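Local coordinates for endoglucanase (PDB 2FVG), which is probably a metal-dependent aminopeptidase of the M42 family, working with two divalent cations per subunit, at residues 55-67 against 164-176. Sequence-based numbering, arbitrary orientation.
Sequences KLLVSAHMDEVGF and KAFDDRAGCSVLI. With EDO (1,2-ethanediol), chain C.
The carbonyl oxygen of Met-62 is gripped side-on by Arg-169: NE lies 2.7 Å and NH2 2.9 Å from Met-62 O, both N-H groups reaching it in the guanidinium plane. Arg-169 NH2 also bonds Glu-64 OE2 at 2.9 Å, but from above a carboxylate turned 88° to the guanidinium. The other oxygen, Glu-64 OE1, offers its syn lone pair to Lys-164 NZ at 2.7 Å, completing a buried salt-bridge network. Replacing Arg-169 with an alanine would probably leave Met-62 O without its two N-H donors and deprive Glu-64 of one of its two positive partners here. Further along, Asp-168, with CG anti to its own N (chi1 -164°), swings OD2 up to His-61 N, 3.3 Å away and met on the anti side; this ties the helix to the backbone of a predicted zinc ligand, beside the cis peptide that joins Asp-168 to Asp-167, the predicted bridging ligand. Then contacts turn apolar: Ala-60 CB rests on the helix backbone at Gly-171 and Cys-172, and Leu-175 CD2 meets Val-58 CG1 at 3.6 Å. Helix segment 166-176 thus runs roughly antiparallel to strand 55-61, which lies between parallel strands 187-194 and 215-224, with helix 18-28 touching Met-62 and Arg-169.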
loop_
_atom_site.group_PDB
_atom_site.type_symbol
_atom_site.label_atom_id
_atom_site.label_comp_id
_atom_site.label_asym_id
_atom_site.label_seq_id
_atom_site.Cartn_x
_atom_site.Cartn_y
_atom_site.Cartn_z
ATOM N N LYS A 55 8.817 -0.636 -22.163
ATOM C CA LYS A 55 7.727 -0.560 -21.220
ATOM C C LYS A 55 8.236 -0.178 -19.831
ATOM O O LYS A 55 9.263 -0.681 -19.385
ATOM C CB LYS A 55 7.028 -1.903 -21.188
ATOM C CG LYS A 55 6.286 -2.232 -22.476
ATOM C CD LYS A 55 6.088 -3.709 -22.684
ATOM C CE LYS A 55 7.418 -4.368 -23.072
ATOM N NZ LYS A 55 7.209 -5.812 -23.325
ATOM N N LEU A 56 7.532 0.739 -19.170
ATOM C CA LEU A 56 7.860 1.118 -17.807
ATOM C C LEU A 56 6.786 0.494 -16.945
ATOM O O LEU A 56 5.615 0.528 -17.291
ATOM C CB LEU A 56 7.835 2.629 -17.627
ATOM C CG LEU A 56 7.964 3.234 -16.216
ATOM C CD1 LEU A 56 9.319 3.006 -15.585
ATOM C CD2 LEU A 56 7.714 4.728 -16.296
ATOM N N LEU A 57 7.189 -0.078 -15.828
ATOM C CA LEU A 57 6.237 -0.662 -14.876
ATOM C C LEU A 57 6.245 0.175 -13.587
ATOM O O LEU A 57 7.305 0.425 -13.021
ATOM C CB LEU A 57 6.665 -2.090 -14.573
ATOM C CG LEU A 57 6.033 -2.870 -13.415
ATOM C CD1 LEU A 57 4.577 -3.083 -13.628
ATOM C CD2 LEU A 57 6.728 -4.220 -13.272
ATOM N N VAL A 58 5.080 0.614 -13.121
ATOM C CA VAL A 58 5.003 1.408 -11.880
ATOM C C VAL A 58 4.043 0.661 -10.974
ATOM O O VAL A 58 2.902 0.456 -11.354
ATOM C CB VAL A 58 4.507 2.848 -12.160
ATOM C CG1 VAL A 58 4.421 3.674 -10.860
ATOM C CG2 VAL A 58 5.431 3.544 -13.154
ATOM N N SER A 59 4.471 0.233 -9.787
ATOM C CA SER A 59 3.533 -0.551 -8.970
ATOM C C SER A 59 3.295 -0.129 -7.500
ATOM O O SER A 59 4.139 0.512 -6.885
ATOM C CB SER A 59 3.911 -2.035 -9.032
ATOM O OG SER A 59 5.111 -2.248 -8.353
ATOM N N ALA A 60 2.134 -0.523 -6.963
ATOM C CA ALA A 60 1.776 -0.286 -5.561
ATOM C C ALA A 60 1.004 -1.516 -5.064
ATOM O O ALA A 60 0.386 -2.205 -5.870
ATOM C CB ALA A 60 0.955 0.971 -5.435
ATOM N N HIS A 61 1.025 -1.781 -3.758
ATOM C CA HIS A 61 0.330 -2.947 -3.184
ATOM C C HIS A 61 -0.998 -2.572 -2.589
ATOM O O HIS A 61 -1.119 -1.583 -1.859
ATOM C CB HIS A 61 1.178 -3.581 -2.077
ATOM C CG HIS A 61 2.643 -3.394 -2.292
ATOM N ND1 HIS A 61 3.298 -3.875 -3.409
ATOM C CD2 HIS A 61 3.580 -2.767 -1.547
ATOM C CE1 HIS A 61 4.579 -3.555 -3.337
ATOM N NE2 HIS A 61 4.779 -2.891 -2.213
HETATM N N MSE A 62 -1.993 -3.382 -2.896
HETATM C CA MSE A 62 -3.332 -3.177 -2.404
HETATM C C MSE A 62 -3.610 -3.787 -1.059
HETATM O O MSE A 62 -4.574 -3.395 -0.402
HETATM C CB MSE A 62 -4.329 -3.765 -3.391
HETATM C CG MSE A 62 -4.358 -3.034 -4.698
HETATM SE SE MSE A 62 -5.822 -3.709 -5.874
HETATM C CE MSE A 62 -5.155 -5.538 -6.300
ATOM N N ASP A 63 -2.801 -4.757 -0.648
ATOM C CA ASP A 63 -3.075 -5.488 0.594
ATOM C C ASP A 63 -2.631 -4.803 1.886
ATOM O O ASP A 63 -1.731 -3.955 1.879
ATOM C CB ASP A 63 -2.546 -6.945 0.534
ATOM C CG ASP A 63 -1.033 -7.041 0.361
ATOM O OD1 ASP A 63 -0.450 -6.239 -0.430
ATOM O OD2 ASP A 63 -0.436 -7.955 1.001
ATOM N N GLU A 64 -3.267 -5.195 2.990
ATOM C CA GLU A 64 -2.927 -4.672 4.306
ATOM C C GLU A 64 -2.839 -5.839 5.300
ATOM O O GLU A 64 -3.281 -6.942 5.014
ATOM C CB GLU A 64 -3.978 -3.630 4.740
ATOM C CG GLU A 64 -5.366 -4.232 4.997
ATOM C CD GLU A 64 -6.445 -3.194 5.292
ATOM O OE1 GLU A 64 -6.347 -2.458 6.304
ATOM O OE2 GLU A 64 -7.409 -3.136 4.513
ATOM N N VAL A 65 -2.253 -5.599 6.464
ATOM C CA VAL A 65 -2.197 -6.608 7.509
ATOM C C VAL A 65 -3.592 -6.831 8.117
ATOM O O VAL A 65 -4.412 -5.904 8.174
ATOM C CB VAL A 65 -1.149 -6.237 8.592
ATOM C CG1 VAL A 65 -1.228 -7.185 9.792
ATOM C CG2 VAL A 65 0.229 -6.336 7.990
ATOM N N GLY A 66 -3.859 -8.053 8.597
ATOM C CA GLY A 66 -5.180 -8.355 9.154
ATOM C C GLY A 66 -5.211 -9.695 9.838
ATOM O O GLY A 66 -4.200 -10.125 10.386
ATOM N N PHE A 67 -6.372 -10.347 9.809
ATOM C CA PHE A 67 -6.553 -11.621 10.482
ATOM C C PHE A 67 -7.512 -12.467 9.663
ATOM O O PHE A 67 -8.077 -12.000 8.665
ATOM C CB PHE A 67 -7.137 -11.386 11.900
ATOM C CG PHE A 67 -6.424 -10.314 12.683
ATOM C CD1 PHE A 67 -5.266 -10.615 13.397
ATOM C CD2 PHE A 67 -6.881 -9.002 12.667
ATOM C CE1 PHE A 67 -4.583 -9.630 14.097
ATOM C CE2 PHE A 67 -6.208 -8.006 13.363
ATOM C CZ PHE A 67 -5.051 -8.321 14.085
ATOM N N LYS A 164 -5.414 4.144 8.671
ATOM C CA LYS A 164 -4.741 2.873 8.596
ATOM C C LYS A 164 -4.372 2.562 7.157
ATOM O O LYS A 164 -4.801 3.253 6.214
ATOM C CB LYS A 164 -5.643 1.761 9.146
ATOM C CG LYS A 164 -6.814 1.453 8.224
ATOM C CD LYS A 164 -7.497 0.216 8.636
ATOM C CE LYS A 164 -8.657 -0.127 7.725
ATOM N NZ LYS A 164 -8.267 -0.593 6.377
ATOM N N ALA A 165 -3.587 1.495 7.018
ATOM C CA ALA A 165 -3.146 0.926 5.745
ATOM C C ALA A 165 -2.532 1.951 4.795
ATOM O O ALA A 165 -2.584 1.752 3.587
ATOM C CB ALA A 165 -4.298 0.220 5.053
ATOM N N PHE A 166 -1.932 3.014 5.316
ATOM C CA PHE A 166 -1.261 3.991 4.416
ATOM C C PHE A 166 -0.156 3.245 3.637
ATOM O O PHE A 166 0.208 3.608 2.509
ATOM C CB PHE A 166 -0.719 5.193 5.175
ATOM C CG PHE A 166 -1.765 6.246 5.526
ATOM C CD1 PHE A 166 -2.931 6.385 4.786
ATOM C CD2 PHE A 166 -1.507 7.173 6.538
ATOM C CE1 PHE A 166 -3.862 7.396 5.091
ATOM C CE2 PHE A 166 -2.428 8.196 6.851
ATOM C CZ PHE A 166 -3.598 8.310 6.121
ATOM N N ASP A 167 0.372 2.205 4.272
ATOM C CA ASP A 167 1.288 1.243 3.637
ATOM C C ASP A 167 0.396 0.060 3.173
ATOM O O ASP A 167 0.025 -0.793 4.003
ATOM C CB ASP A 167 2.301 0.750 4.667
ATOM C CG ASP A 167 3.177 -0.387 4.145
ATOM O OD1 ASP A 167 3.323 -0.551 2.910
ATOM O OD2 ASP A 167 3.731 -1.117 4.991
ATOM N N ASP A 168 0.037 -0.013 1.883
ATOM C CA ASP A 168 0.460 0.918 0.822
ATOM C C ASP A 168 -0.725 1.590 0.087
ATOM O O ASP A 168 -0.662 1.905 -1.122
ATOM C CB ASP A 168 1.369 0.165 -0.169
ATOM C CG ASP A 168 2.180 1.092 -1.072
ATOM O OD1 ASP A 168 2.381 2.278 -0.706
ATOM O OD2 ASP A 168 2.613 0.629 -2.165
ATOM N N ARG A 169 -1.802 1.874 0.813
ATOM C CA ARG A 169 -2.928 2.555 0.177
ATOM C C ARG A 169 -2.538 3.974 -0.263
ATOM O O ARG A 169 -3.160 4.506 -1.182
ATOM C CB ARG A 169 -4.192 2.526 1.049
ATOM C CG ARG A 169 -4.640 1.075 1.450
ATOM C CD ARG A 169 -5.451 0.283 0.364
ATOM N NE ARG A 169 -5.550 -1.141 0.707
ATOM C CZ ARG A 169 -6.391 -1.651 1.599
ATOM N NH1 ARG A 169 -7.234 -0.870 2.267
ATOM N NH2 ARG A 169 -6.396 -2.949 1.825
ATOM N N ALA A 170 -1.511 4.590 0.346
ATOM C CA ALA A 170 -1.090 5.934 -0.136
ATOM C C ALA A 170 -0.406 5.787 -1.494
ATOM O O ALA A 170 -0.551 6.639 -2.362
ATOM C CB ALA A 170 -0.144 6.633 0.862
ATOM N N GLY A 171 0.363 4.707 -1.664
ATOM C CA GLY A 171 1.022 4.406 -2.934
ATOM C C GLY A 171 0.004 4.189 -4.046
ATOM O O GLY A 171 0.169 4.715 -5.158
ATOM N N CYS A 172 -1.061 3.451 -3.748
ATOM C CA CYS A 172 -2.167 3.215 -4.702
ATOM C C CYS A 172 -2.831 4.531 -5.089
ATOM O O CYS A 172 -3.127 4.771 -6.260
ATOM C CB CYS A 172 -3.254 2.331 -4.101
ATOM S SG CYS A 172 -2.828 0.613 -3.767
ATOM N N SER A 173 -3.064 5.374 -4.087
ATOM C CA SER A 173 -3.703 6.671 -4.273
ATOM C C SER A 173 -2.841 7.579 -5.175
ATOM O O SER A 173 -3.355 8.298 -6.043
ATOM C CB SER A 173 -3.940 7.291 -2.888
ATOM O OG SER A 173 -4.512 8.579 -2.989
ATOM N N VAL A 174 -1.532 7.524 -4.968
ATOM C CA VAL A 174 -0.578 8.272 -5.774
ATOM C C VAL A 174 -0.729 7.907 -7.246
ATOM O O VAL A 174 -0.759 8.788 -8.084
ATOM C CB VAL A 174 0.889 8.046 -5.336
ATOM C CG1 VAL A 174 1.860 8.743 -6.304
ATOM C CG2 VAL A 174 1.112 8.578 -3.947
ATOM N N LEU A 175 -0.824 6.608 -7.541
ATOM C CA LEU A 175 -0.948 6.107 -8.913
ATOM C C LEU A 175 -2.239 6.554 -9.547
ATOM O O LEU A 175 -2.237 7.000 -10.685
ATOM C CB LEU A 175 -0.846 4.586 -8.968
ATOM C CG LEU A 175 0.455 3.959 -8.446
ATOM C CD1 LEU A 175 0.558 2.546 -8.955
ATOM C CD2 LEU A 175 1.670 4.749 -8.877
ATOM N N ILE A 176 -3.335 6.422 -8.802
ATOM C CA ILE A 176 -4.645 6.895 -9.250
ATOM C C ILE A 176 -4.624 8.400 -9.520
ATOM O O ILE A 176 -5.231 8.853 -10.493
ATOM C CB ILE A 176 -5.731 6.595 -8.214
ATOM C CG1 ILE A 176 -5.833 5.092 -7.978
ATOM C CG2 ILE A 176 -7.090 7.124 -8.676
ATOM C CD1 ILE A 176 -6.841 4.725 -6.885
HETATM C C1 EDO C . -3.309 -1.452 8.369
HETATM O O1 EDO C . -3.903 -2.653 8.851
HETATM C C2 EDO C . -2.420 -0.883 9.468
HETATM O O2 EDO C . -2.122 0.486 9.186
HETATM O O HOH W 1 -2.135 -1.561 0.686
HETATM O O HOH W 2 -0.868 -2.718 6.303
#